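Local atomic coordinates of cellulase, glycosyl hydrolase family 5, TPS linker, domain X (Spirochaeta thermophila, PDB entry 5E9P), a protein that probably anchors a family 5 glycosyl hydrolase to crystalline cellulose, and also to xylan, through a type A carbohydrate-binding module of jelly-roll fold. Residues Thr23-Asn31 and Val57-Ala65. Numbering follows the deposited sequence. Where two conformers were deposited one is given.
Sequences TDQFSTDPN and VAQHQIPAA
Ser27 and Gln59 make the one direct hydrogen bond between 23-31 and 57-65: the backbone N of Ser27 donates to Gln59 OE1 at 2.8 Å, nearly straight at 170° and in the plane of the amide carbonyl. The same amide is gripped at its other end, where Gln59 NE2 donates to Tyr36 O and to the terminal OXT of Lys86, which fixes its rotation.

Water supplies the other polar links. Water 1 lies within hydrogen-bonding distance of both Ser27 O and Ile62 O and bridges the two carbonyls. Water 2 accepts from His60 N at 3.0 Å and also pairs with Ser27 OG and His60 ND1; Ser27 OG reaches it because the hydroxyl stands anti to the backbone N (chi1 176°). Water 3 donates to His60 O and, weakly, to Thr28 O.

Of the carbon contacts, the aliphatic part of Gln59 crosses the Phe26 side chain at about a right angle, laying CG over one face of the ring, 4.1 Å from its centroid. Ile62 CD1 comes instead at the ring edge, 4.1 Å from Phe26 CE2. The His60 imidazole lies under the Pro30 backbone: Pro30 CA sits over the ring face, 3.7 Å from the centroid, and Pro30 O is above the same ring, 3.4 Å from CE1. Replacing His60 by an alanine would take away the imidazole and is likely to leave the Pro30 backbone without the ring face it packs on, and water 2 without one of its partners.

The contact joins the loop between strands 17-23 and 36-40 to the 3-10 turn that follows edge strand 56-58. Phe26 points inward between the two sheets of the jelly roll, stacked on Trp70 and touching Val37, Ile72 and Ile85, while Trp33, in the loop before strand 36-40, meets the His60 ring edge-to-face.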
loop_
_atom_site.group_PDB
_atom_site.type_symbol
_atom_site.label_atom_id
_atom_site.label_comp_id
_atom_site.label_asym_id
_atom_site.label_seq_id
_atom_site.Cartn_x
_atom_site.Cartn_y
_atom_site.Cartn_z
ATOM N N THR A 23 0.262 -7.516 4.050
ATOM C CA THR A 23 0.947 -7.410 5.329
ATOM C C THR A 23 -0.099 -7.302 6.416
ATOM O O THR A 23 -1.190 -6.790 6.191
ATOM C CB THR A 23 1.855 -6.141 5.348
ATOM O OG1 THR A 23 2.573 -6.056 6.553
ATOM C CG2 THR A 23 1.133 -4.873 5.111
ATOM N N ASP A 24 0.277 -7.702 7.621
ATOM C CA ASP A 24 -0.538 -7.484 8.773
ATOM C C ASP A 24 0.065 -6.423 9.715
ATOM O O ASP A 24 -0.366 -6.331 10.871
ATOM C CB ASP A 24 -0.842 -8.798 9.538
ATOM C CG ASP A 24 0.448 -9.415 10.152
ATOM O OD1 ASP A 24 1.512 -8.845 10.055
ATOM O OD2 ASP A 24 0.340 -10.520 10.715
ATOM N N GLN A 25 0.935 -5.569 9.191
ATOM C CA GLN A 25 1.772 -4.689 10.040
ATOM C C GLN A 25 1.362 -3.219 9.990
ATOM O O GLN A 25 2.080 -2.391 10.535
ATOM C CB GLN A 25 3.274 -4.883 9.660
ATOM C CG GLN A 25 3.876 -6.249 9.836
ATOM C CD GLN A 25 5.394 -6.306 9.501
ATOM O OE1 GLN A 25 6.165 -5.403 9.321
ATOM N NE2 GLN A 25 5.841 -7.520 9.492
ATOM N N PHE A 26 0.271 -2.847 9.321
ATOM C CA PHE A 26 -0.109 -1.430 9.296
ATOM C C PHE A 26 -0.357 -0.897 10.681
ATOM O O PHE A 26 -0.829 -1.578 11.603
ATOM C CB PHE A 26 -1.413 -1.202 8.512
ATOM C CG PHE A 26 -1.267 -0.995 7.035
ATOM C CD1 PHE A 26 -0.357 -1.684 6.270
ATOM C CD2 PHE A 26 -2.082 -0.093 6.360
ATOM C CE1 PHE A 26 -0.245 -1.470 4.894
ATOM C CE2 PHE A 26 -1.969 0.120 5.022
ATOM C CZ PHE A 26 -1.041 -0.567 4.280
ATOM N N SER A 27 -0.099 0.412 10.838
ATOM C CA SER A 27 -0.539 1.119 12.047
ATOM C C SER A 27 -2.051 1.128 12.126
ATOM O O SER A 27 -2.709 1.433 11.138
ATOM C CB SER A 27 -0.050 2.553 11.973
ATOM O OG SER A 27 -0.533 3.300 13.072
ATOM N N THR A 28 -2.546 0.887 13.347
ATOM C CA THR A 28 -3.948 0.950 13.644
ATOM C C THR A 28 -4.296 2.071 14.653
ATOM O O THR A 28 -5.387 2.127 15.186
ATOM C CB THR A 28 -4.436 -0.419 14.187
ATOM O OG1 THR A 28 -3.587 -0.798 15.304
ATOM C CG2 THR A 28 -4.318 -1.474 13.106
ATOM N N ASP A 29 -3.319 2.902 14.921
ATOM C CA ASP A 29 -3.417 3.977 15.945
ATOM C C ASP A 29 -3.902 5.247 15.333
ATOM O O ASP A 29 -3.145 5.891 14.556
ATOM C CB ASP A 29 -2.034 4.196 16.522
ATOM C CG ASP A 29 -1.953 5.383 17.471
ATOM O OD1 ASP A 29 -3.037 5.862 17.887
ATOM O OD2 ASP A 29 -0.814 5.773 17.812
ATOM N N PRO A 30 -5.121 5.734 15.644
ATOM C CA PRO A 30 -5.606 6.996 15.058
ATOM C C PRO A 30 -4.811 8.224 15.468
ATOM O O PRO A 30 -4.979 9.235 14.826
ATOM C CB PRO A 30 -7.077 7.082 15.480
ATOM C CG PRO A 30 -7.452 5.675 15.891
ATOM C CD PRO A 30 -6.168 5.116 16.479
ATOM N N ASN A 31 -4.015 8.127 16.511
ATOM C CA ASN A 31 -3.143 9.264 16.895
ATOM C C ASN A 31 -1.953 9.398 15.956
ATOM O O ASN A 31 -1.290 10.428 15.975
ATOM C CB ASN A 31 -2.620 9.029 18.327
ATOM C CG ASN A 31 -3.686 8.997 19.349
ATOM O OD1 ASN A 31 -4.574 9.856 19.343
ATOM N ND2 ASN A 31 -3.581 8.065 20.285
ATOM N N VAL A 57 -1.629 9.017 2.597
ATOM C CA VAL A 57 -2.705 8.639 3.492
ATOM C C VAL A 57 -2.111 8.007 4.732
ATOM O O VAL A 57 -1.158 7.196 4.631
ATOM C CB VAL A 57 -3.731 7.738 2.779
ATOM C CG1 VAL A 57 -3.096 6.454 2.208
ATOM C CG2 VAL A 57 -4.898 7.386 3.687
ATOM N N ALA A 58 -2.647 8.300 5.909
ATOM C CA ALA A 58 -2.145 7.652 7.110
ATOM C C ALA A 58 -2.652 6.190 7.150
ATOM O O ALA A 58 -3.823 5.934 6.851
ATOM C CB ALA A 58 -2.611 8.383 8.360
ATOM N N GLN A 59 -1.793 5.279 7.589
ATOM C CA GLN A 59 -2.186 3.857 7.654
ATOM C C GLN A 59 -3.433 3.679 8.548
ATOM O O GLN A 59 -4.256 2.833 8.242
ATOM C CB GLN A 59 -1.048 3.039 8.159
ATOM C CG GLN A 59 0.042 2.861 7.109
ATOM C CD GLN A 59 1.312 2.296 7.676
ATOM O OE1 GLN A 59 1.311 1.536 8.655
ATOM N NE2 GLN A 59 2.443 2.663 7.064
ATOM N N HIS A 60 -3.554 4.488 9.606
ATOM C CA HIS A 60 -4.689 4.287 10.512
ATOM C C HIS A 60 -6.022 4.571 9.852
ATOM O O HIS A 60 -7.057 4.217 10.439
ATOM C CB HIS A 60 -4.528 5.096 11.784
ATOM C CG HIS A 60 -4.758 6.585 11.605
ATOM N ND1 HIS A 60 -3.752 7.522 11.776
ATOM C CD2 HIS A 60 -5.894 7.278 11.363
ATOM C CE1 HIS A 60 -4.255 8.709 11.563
ATOM N NE2 HIS A 60 -5.550 8.600 11.316
ATOM N N GLN A 61 -6.023 5.224 8.697
ATOM C CA GLN A 61 -7.254 5.553 8.001
ATOM C C GLN A 61 -7.770 4.379 7.220
ATOM O O GLN A 61 -8.875 4.442 6.629
ATOM C CB GLN A 61 -6.967 6.739 7.083
ATOM C CG GLN A 61 -6.497 8.011 7.794
ATOM C CD GLN A 61 -6.217 9.147 6.815
ATOM O OE1 GLN A 61 -5.088 9.509 6.570
ATOM N NE2 GLN A 61 -7.249 9.543 6.129
ATOM N N ILE A 62 -6.999 3.283 7.139
ATOM C CA ILE A 62 -7.292 2.141 6.273
ATOM C C ILE A 62 -7.548 0.939 7.174
ATOM O O ILE A 62 -6.597 0.375 7.722
ATOM C CB ILE A 62 -6.128 1.853 5.301
ATOM C CG1 ILE A 62 -5.746 3.144 4.535
ATOM C CG2 ILE A 62 -6.529 0.712 4.393
ATOM C CD1 ILE A 62 -4.554 2.959 3.632
ATOM N N PRO A 63 -8.783 0.492 7.339
ATOM C CA PRO A 63 -9.032 -0.653 8.196
ATOM C C PRO A 63 -8.466 -1.945 7.603
ATOM O O PRO A 63 -8.466 -2.164 6.388
ATOM C CB PRO A 63 -10.556 -0.745 8.319
ATOM C CG PRO A 63 -11.052 0.604 7.970
ATOM C CD PRO A 63 -10.041 1.108 6.909
ATOM N N ALA A 64 -8.059 -2.856 8.488
ATOM C CA ALA A 64 -7.703 -4.201 8.076
ATOM C C ALA A 64 -8.870 -4.913 7.426
ATOM O O ALA A 64 -10.067 -4.590 7.725
ATOM C CB ALA A 64 -7.250 -5.040 9.233
ATOM N N ALA A 65 -8.604 -5.899 6.615
ATOM C CA ALA A 65 -9.600 -6.790 6.108
ATOM C C ALA A 65 -10.106 -7.682 7.254
ATOM O O ALA A 65 -9.526 -7.735 8.324
ATOM C CB ALA A 65 -9.016 -7.633 5.009
HETATM O O HOH W 1 -5.278 0.667 10.244
HETATM O O HOH W 2 -1.275 5.676 11.163
HETATM O O HOH W 3 -7.589 3.718 13.127
#